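Local coordinates for protein 6-phosphofructokinase isozyme 2 (Escherichia coli, PDB 3UMO) that phosphorylates fructose 6-phosphate to fructose 1,6-bisphosphate with magnesium and ATP, the committing step of glycolysis, working as a homodimer, at residues S154-Q157 with R162-V165; E123-I128 with A132-S137; L7-S12 with E147-L152. All coordinates share one frame; numbering follows the deposited sequence.

Interaction 1 (S154-Q157 with R162-V165); sequences SAAQ and RCIV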
loop_
_atom_site.group_PDB
_atom_site.type_symbol
_atom_site.label_atom_id
_atom_site.label_comp_id
_atom_site.label_asym_id
_atom_site.label_seq_id
_atom_site.Cartn_x
_atom_site.Cartn_y
_atom_site.Cartn_z
ATOM N N SER A 154 9.593 32.679 28.347
ATOM C CA SER A 154 9.648 33.409 29.605
ATOM C C SER A 154 9.996 34.870 29.347
ATOM O O SER A 154 9.416 35.768 29.955
ATOM C CB SER A 154 10.676 32.792 30.556
ATOM O OG SER A 154 10.666 33.463 31.805
ATOM N N ALA A 155 10.940 35.094 28.438
ATOM C CA ALA A 155 11.380 36.441 28.081
ATOM C C ALA A 155 10.235 37.247 27.482
ATOM O O ALA A 155 10.037 38.415 27.820
ATOM C CB ALA A 155 12.540 36.371 27.101
ATOM N N ALA A 156 9.483 36.613 26.586
ATOM C CA ALA A 156 8.371 37.276 25.916
ATOM C C ALA A 156 7.268 37.659 26.899
ATOM O O ALA A 156 6.749 38.778 26.859
ATOM C CB ALA A 156 7.821 36.396 24.793
ATOM N N GLN A 157 6.918 36.734 27.788
ATOM C CA GLN A 157 5.842 36.969 28.751
ATOM C C GLN A 157 6.148 38.073 29.768
ATOM O O GLN A 157 5.251 38.821 30.162
ATOM C CB GLN A 157 5.444 35.665 29.454
ATOM C CG GLN A 157 4.776 34.668 28.512
ATOM C CD GLN A 157 4.152 33.484 29.228
ATOM O OE1 GLN A 157 3.101 32.988 28.821
ATOM N NE2 GLN A 157 4.802 33.017 30.287
ATOM N N ARG A 162 1.558 38.151 24.788
ATOM C CA ARG A 162 0.634 37.062 25.078
ATOM C C ARG A 162 0.959 35.867 24.184
ATOM O O ARG A 162 0.888 35.964 22.961
ATOM C CB ARG A 162 -0.813 37.527 24.893
ATOM C CG ARG A 162 -1.200 38.702 25.802
ATOM C CD ARG A 162 -2.536 39.316 25.393
ATOM N NE ARG A 162 -3.680 38.510 25.813
ATOM C CZ ARG A 162 -4.926 38.700 25.390
ATOM N NH1 ARG A 162 -5.197 39.667 24.522
ATOM N NH2 ARG A 162 -5.904 37.918 25.830
ATOM N N CYS A 163 1.330 34.744 24.795
ATOM C CA CYS A 163 1.831 33.605 24.028
ATOM C C CYS A 163 0.820 32.479 23.828
ATOM O O CYS A 163 0.147 32.045 24.768
ATOM C CB CYS A 163 3.107 33.057 24.671
ATOM S SG CYS A 163 4.480 34.235 24.648
ATOM N N ILE A 164 0.726 32.018 22.582
ATOM C CA ILE A 164 -0.097 30.876 22.222
ATOM C C ILE A 164 0.847 29.803 21.701
ATOM O O ILE A 164 1.758 30.095 20.923
ATOM C CB ILE A 164 -1.117 31.270 21.135
ATOM C CG1 ILE A 164 -2.106 32.297 21.702
ATOM C CG2 ILE A 164 -1.847 30.044 20.592
ATOM C CD1 ILE A 164 -3.074 32.856 20.665
ATOM N N VAL A 165 0.655 28.567 22.150
ATOM C CA VAL A 165 1.587 27.496 21.803
ATOM C C VAL A 165 0.889 26.324 21.123
ATOM O O VAL A 165 -0.140 25.846 21.595
ATOM C CB VAL A 165 2.334 26.980 23.055
ATOM C CG1 VAL A 165 3.265 25.823 22.692
ATOM C CG2 VAL A 165 3.113 28.111 23.729
HETATM O O HOH W 1 1.155 34.277 27.596
#

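Interaction 2 (E123-I128 with A132-S137); sequences EQVLEI and AILVIS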
loop_
_atom_site.group_PDB
_atom_site.type_symbol
_atom_site.label_atom_id
_atom_site.label_comp_id
_atom_site.label_asym_id
_atom_site.label_seq_id
_atom_site.Cartn_x
_atom_site.Cartn_y
_atom_site.Cartn_z
ATOM N N GLU A 123 15.642 38.142 19.592
ATOM C CA GLU A 123 15.682 39.601 19.477
ATOM C C GLU A 123 14.462 40.131 18.720
ATOM O O GLU A 123 13.879 41.147 19.110
ATOM C CB GLU A 123 16.980 40.057 18.798
ATOM C CG GLU A 123 17.163 41.562 18.742
ATOM C CD GLU A 123 18.520 41.963 18.196
ATOM O OE1 GLU A 123 19.112 41.177 17.423
ATOM O OE2 GLU A 123 18.996 43.062 18.545
ATOM N N GLN A 124 14.077 39.434 17.654
ATOM C CA GLN A 124 12.895 39.810 16.879
ATOM C C GLN A 124 11.635 39.744 17.736
ATOM O O GLN A 124 10.804 40.651 17.711
ATOM C CB GLN A 124 12.732 38.909 15.649
ATOM C CG GLN A 124 13.679 39.237 14.497
ATOM C CD GLN A 124 13.578 40.687 14.046
ATOM O OE1 GLN A 124 14.582 41.396 13.976
ATOM N NE2 GLN A 124 12.365 41.132 13.736
ATOM N N VAL A 125 11.505 38.661 18.494
ATOM C CA VAL A 125 10.339 38.456 19.348
ATOM C C VAL A 125 10.204 39.546 20.406
ATOM O O VAL A 125 9.105 40.025 20.672
ATOM C CB VAL A 125 10.377 37.072 20.027
ATOM C CG1 VAL A 125 9.317 36.973 21.113
ATOM C CG2 VAL A 125 10.184 35.978 18.994
ATOM N N LEU A 126 11.322 39.954 20.993
ATOM C CA LEU A 126 11.283 40.953 22.055
ATOM C C LEU A 126 11.087 42.385 21.539
ATOM O O LEU A 126 11.012 43.334 22.326
ATOM C CB LEU A 126 12.513 40.831 22.961
ATOM C CG LEU A 126 12.593 39.452 23.631
ATOM C CD1 LEU A 126 13.782 39.354 24.578
ATOM C CD2 LEU A 126 11.287 39.125 24.358
ATOM N N GLU A 127 10.993 42.535 20.222
ATOM C CA GLU A 127 10.620 43.817 19.630
ATOM C C GLU A 127 9.106 43.938 19.505
ATOM O O GLU A 127 8.583 45.006 19.186
ATOM C CB GLU A 127 11.286 44.005 18.266
ATOM C CG GLU A 127 12.789 44.206 18.346
ATOM C CD GLU A 127 13.440 44.293 16.982
ATOM O OE1 GLU A 127 12.707 44.301 15.970
ATOM O OE2 GLU A 127 14.688 44.351 16.923
ATOM N N ILE A 128 8.406 42.835 19.752
ATOM C CA ILE A 128 6.947 42.836 19.750
ATOM C C ILE A 128 6.460 43.683 20.923
ATOM O O ILE A 128 7.025 43.617 22.019
ATOM C CB ILE A 128 6.395 41.397 19.848
ATOM C CG1 ILE A 128 6.737 40.616 18.576
ATOM C CG2 ILE A 128 4.902 41.398 20.075
ATOM C CD1 ILE A 128 6.498 39.120 18.693
ATOM N N ALA A 132 0.511 42.519 22.549
ATOM C CA ALA A 132 0.394 41.792 21.289
ATOM C C ALA A 132 0.454 40.287 21.510
ATOM O O ALA A 132 0.902 39.814 22.556
ATOM C CB ALA A 132 1.472 42.227 20.312
ATOM N N ILE A 133 0.009 39.543 20.504
ATOM C CA ILE A 133 -0.052 38.094 20.581
ATOM C C ILE A 133 1.042 37.451 19.736
ATOM O O ILE A 133 1.276 37.850 18.594
ATOM C CB ILE A 133 -1.440 37.592 20.136
ATOM C CG1 ILE A 133 -2.503 38.087 21.123
ATOM C CG2 ILE A 133 -1.481 36.071 20.039
ATOM C CD1 ILE A 133 -3.920 37.855 20.654
ATOM N N LEU A 134 1.717 36.463 20.318
ATOM C CA LEU A 134 2.714 35.670 19.612
ATOM C C LEU A 134 2.302 34.205 19.590
ATOM O O LEU A 134 2.121 33.581 20.639
ATOM C CB LEU A 134 4.082 35.792 20.280
ATOM C CG LEU A 134 5.138 34.881 19.647
ATOM C CD1 LEU A 134 5.402 35.326 18.219
ATOM C CD2 LEU A 134 6.425 34.883 20.476
ATOM N N VAL A 135 2.161 33.654 18.392
ATOM C CA VAL A 135 1.844 32.237 18.250
ATOM C C VAL A 135 3.098 31.448 17.913
ATOM O O VAL A 135 3.657 31.592 16.826
ATOM C CB VAL A 135 0.795 31.993 17.144
ATOM C CG1 VAL A 135 0.424 30.508 17.083
ATOM C CG2 VAL A 135 -0.443 32.843 17.380
ATOM N N ILE A 136 3.537 30.612 18.848
ATOM C CA ILE A 136 4.683 29.742 18.626
ATOM C C ILE A 136 4.148 28.377 18.195
ATOM O O ILE A 136 3.558 27.649 18.995
ATOM C CB ILE A 136 5.535 29.599 19.902
ATOM C CG1 ILE A 136 5.909 30.976 20.444
ATOM C CG2 ILE A 136 6.792 28.790 19.613
ATOM C CD1 ILE A 136 5.355 31.258 21.820
ATOM N N SER A 137 4.341 28.036 16.924
ATOM C CA SER A 137 3.741 26.827 16.371
ATOM C C SER A 137 4.703 26.035 15.485
ATOM O O SER A 137 5.382 26.595 14.621
ATOM C CB SER A 137 2.475 27.175 15.568
ATOM O OG SER A 137 1.996 26.028 14.891
#

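Interaction 3 (L7-S12 with E147-L152); sequences LTLAPS and EKLTQL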
loop_
_atom_site.group_PDB
_atom_site.type_symbol
_atom_site.label_atom_id
_atom_site.label_comp_id
_atom_site.label_asym_id
_atom_site.label_seq_id
_atom_site.Cartn_x
_atom_site.Cartn_y
_atom_site.Cartn_z
ATOM N N LEU A 7 5.686 32.539 15.243
ATOM C CA LEU A 7 7.078 32.121 15.278
ATOM C C LEU A 7 7.199 30.679 14.817
ATOM O O LEU A 7 6.553 29.785 15.377
ATOM C CB LEU A 7 7.653 32.273 16.690
ATOM C CG LEU A 7 9.094 31.787 16.840
ATOM C CD1 LEU A 7 10.023 32.617 15.967
ATOM C CD2 LEU A 7 9.530 31.838 18.301
ATOM N N THR A 8 8.019 30.454 13.792
ATOM C CA THR A 8 8.222 29.118 13.234
ATOM C C THR A 8 9.704 28.805 13.250
ATOM O O THR A 8 10.445 29.261 12.380
ATOM C CB THR A 8 7.727 29.033 11.781
ATOM O OG1 THR A 8 6.374 29.482 11.722
ATOM C CG2 THR A 8 7.792 27.593 11.265
ATOM N N LEU A 9 10.148 28.044 14.247
ATOM C CA LEU A 9 11.565 27.736 14.357
ATOM C C LEU A 9 11.999 26.721 13.310
ATOM O O LEU A 9 13.177 26.656 12.951
ATOM C CB LEU A 9 11.910 27.243 15.764
ATOM C CG LEU A 9 11.700 28.260 16.884
ATOM C CD1 LEU A 9 11.923 27.599 18.236
ATOM C CD2 LEU A 9 12.611 29.472 16.703
ATOM N N ALA A 10 11.039 25.948 12.806
ATOM C CA ALA A 10 11.323 24.972 11.755
ATOM C C ALA A 10 10.418 25.167 10.548
ATOM O O ALA A 10 9.489 24.386 10.333
ATOM C CB ALA A 10 11.179 23.549 12.290
ATOM N N PRO A 11 10.678 26.216 9.755
ATOM C CA PRO A 11 9.887 26.403 8.533
ATOM C C PRO A 11 10.324 25.439 7.437
ATOM O O PRO A 11 11.332 24.745 7.567
ATOM C CB PRO A 11 10.231 27.831 8.117
ATOM C CG PRO A 11 11.600 28.053 8.641
ATOM C CD PRO A 11 11.672 27.287 9.941
ATOM N N SER A 12 9.573 25.407 6.346
ATOM C CA SER A 12 9.997 24.616 5.205
ATOM C C SER A 12 9.495 25.195 3.896
ATOM O O SER A 12 8.521 25.955 3.870
ATOM C CB SER A 12 9.542 23.158 5.349
ATOM O OG SER A 12 8.135 23.064 5.451
ATOM N N GLU A 147 15.696 24.130 26.829
ATOM C CA GLU A 147 15.797 25.235 27.778
ATOM C C GLU A 147 15.753 26.603 27.098
ATOM O O GLU A 147 15.257 27.569 27.679
ATOM C CB GLU A 147 17.059 25.101 28.643
ATOM C CG GLU A 147 18.352 24.925 27.860
ATOM C CD GLU A 147 19.585 24.959 28.750
ATOM O OE1 GLU A 147 19.529 25.590 29.827
ATOM O OE2 GLU A 147 20.612 24.353 28.370
ATOM N N LYS A 148 16.261 26.681 25.869
ATOM C CA LYS A 148 16.262 27.939 25.118
ATOM C C LYS A 148 14.852 28.325 24.667
ATOM O O LYS A 148 14.521 29.510 24.562
ATOM C CB LYS A 148 17.200 27.857 23.908
ATOM C CG LYS A 148 18.658 27.604 24.252
ATOM C CD LYS A 148 19.253 28.722 25.100
ATOM C CE LYS A 148 19.405 30.023 24.323
ATOM N NZ LYS A 148 18.242 30.944 24.475
ATOM N N LEU A 149 14.029 27.323 24.388
ATOM C CA LEU A 149 12.638 27.571 24.042
ATOM C C LEU A 149 11.894 28.087 25.267
ATOM O O LEU A 149 11.084 29.007 25.173
ATOM C CB LEU A 149 11.973 26.299 23.519
ATOM C CG LEU A 149 10.493 26.421 23.160
ATOM C CD1 LEU A 149 10.288 27.451 22.054
ATOM C CD2 LEU A 149 9.939 25.064 22.743
ATOM N N THR A 150 12.184 27.488 26.419
ATOM C CA THR A 150 11.618 27.943 27.682
ATOM C C THR A 150 12.032 29.389 27.953
ATOM O O THR A 150 11.205 30.225 28.319
ATOM C CB THR A 150 12.062 27.036 28.847
ATOM O OG1 THR A 150 11.517 25.723 28.668
ATOM C CG2 THR A 150 11.589 27.593 30.176
ATOM N N GLN A 151 13.314 29.680 27.749
ATOM C CA GLN A 151 13.846 31.021 27.966
ATOM C C GLN A 151 13.190 32.056 27.065
ATOM O O GLN A 151 12.941 33.183 27.490
ATOM C CB GLN A 151 15.363 31.041 27.759
ATOM C CG GLN A 151 16.145 30.375 28.883
ATOM C CD GLN A 151 17.582 30.078 28.500
ATOM O OE1 GLN A 151 18.127 30.672 27.567
ATOM N NE2 GLN A 151 18.203 29.146 29.217
ATOM N N LEU A 152 12.911 31.675 25.822
ATOM C CA LEU A 152 12.329 32.620 24.872
ATOM C C LEU A 152 10.925 33.004 25.318
ATOM O O LEU A 152 10.563 34.181 25.340
ATOM C CB LEU A 152 12.304 32.033 23.457
ATOM C CG LEU A 152 11.769 32.945 22.347
ATOM C CD1 LEU A 152 12.576 32.764 21.072
ATOM C CD2 LEU A 152 10.299 32.669 22.076
#

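Interaction 1 (S154-Q157 with R162-V165)
Cys-163 SG meets the last turn of helix 146-158 at two points, Gln-157 CG at 3.9 Å and the methyl CB of Ala-156 at 4.0 Å. The thiol stands anti to its own carbonyl carbon (chi1 -64°), and from there it projects from the strand into the angle between those two neighbouring helical residues. Beyond CG the Gln-157 chain runs extended and carries its amide alongside Cys-163, with OE1 4.2 Å from Cys-163 CB but short of the backbone N. A single water fills the step: it donates to Gln-157 OE1 at 2.6 Å and accepts from Cys-163 N at 2.8 Å. The other end of the amide is held too, since NE2 is hydrogen-bonded to the carbonyl oxygen of Gly-179, which ties both ends of the group and should limit its flipping. This is the second half of a beta-alpha-beta unit: strand 133-137, helix 146-158 as the connection, then strand 162-166, parallel to the first and next to it in the sheet. Further out, Ile-161 covers Ala-156 and Ile-136 touches Cys-163 from the adjacent strand. The backbone of Cys-163 also bonds to Glu-182, and Ile-181 packs on Gln-157.

Interaction 2 (E123-I128 with A132-S137)
Ile-128 CG2 and Ala-132 CB, 3.5 Å apart, pack where the chain turns from helix 115-125 into strand 133-137, an inner strand of the parallel sheet of the ribokinase-like alpha/beta fold, which the helix and its turn cover. Next to them Leu-134 spreads its two methyls between two partners: CD2 lies 3.6 Å from Val-125 CG1, and CD1 sits 4.0 Å from Ile-128 CD1. Leu-134 crosses both Val-125 and Ile-128 at about a right angle, so each meeting is made by methyl ends rather than along the chains. In Ile-128, CG2 is anti to the backbone N while CG1 is anti to the carbonyl carbon (chi1 -67°), which parts the branches so that one serves Ala-132 and the other Leu-134. A type I turn from Val-125 to Ile-128, closed by Ile-128 N to Val-125 O at 3.0 Å, brings both residues to the same face. That face is buried, with Tyr-5, Leu-7 and Ile-161 packed around it. The outer side of the helix end and turn is open to solvent at Glu-123 and Glu-127, while Leu-126 O is taken by Gln-159 NE2. All the touching groups are aliphatic, which implies that apolar packing holds the helix end and its turn to the strand and the residue before it, with no directional bond between the two segments.

Interaction 3 (L7-S12 with E147-L152)
Two leucine pairs make this purely apolar, buried contact between the end of strand 4-7 with the loop beyond it and helix 146-158, which packs against the parallel sheet of the ribokinase-family alpha/beta fold. The segments are 135 residues apart in sequence. Leu-7 and Leu-152 reach toward each other tip to tip, with the two CD2 methyls 3.9 Å apart. One helical turn earlier, Leu-149 approaches Leu-9 obliquely and more loosely. Its CB does not head for the loop, but CG is anti to the backbone N (chi1 178°) and the branch beyond brings CD1 near. Since the two backbones stay well apart, with 9.7 Å between the CA atoms of Leu-9 and Leu-149, side chains alone span the interval. Phe-118 of helix 115-125 touches both Leu-9 and Leu-152 and so joins the two pairs, while Pro-141 and Leu-121 cover more of Leu-9 and Ile-58 packs on Leu-7. Beyond these leucines the loop enters the substrate site: Ser-12 belongs to it, its OG bonded to Asp-14 OD1. The side chain of Leu-9 is about 7 Å from that of Ser-139 and that of Leu-7 about 6 Å from Gly-41, both substrate-binding residues, so the packing probably backs the substrate site. In the looser of the two leucine pairs the closest approach is between methyls, Leu-9 CD1 to Leu-149 CD1 at 4.2 Å.

How the interactions relate
All three contacts are buried and lie on the same side of the chain's centre. Interactions 1 and 3 use successive parts of helix 146-158, its last turn facing strand 162-166 and its earlier turns facing the end of strand 4-7 and the loop after it; interaction 2 brings helix 115-125 to strand 133-137, which lies between strands 4-7 and 162-166 in the sheet. Backbone pairing joins them: Leu-134 N is 2.8 Å from Arg-162 O, and Val-135 O is 2.7 Å from Leu-7 N, both probable hydrogen bonds. Interactions 2 and 3 are wholly aliphatic, whereas interaction 1, with a partly exposed glutamine, adds a sulfur and a bridging water. Only interaction 3's segments hold a substrate-site residue, Ser-12, apart from the leucine packing.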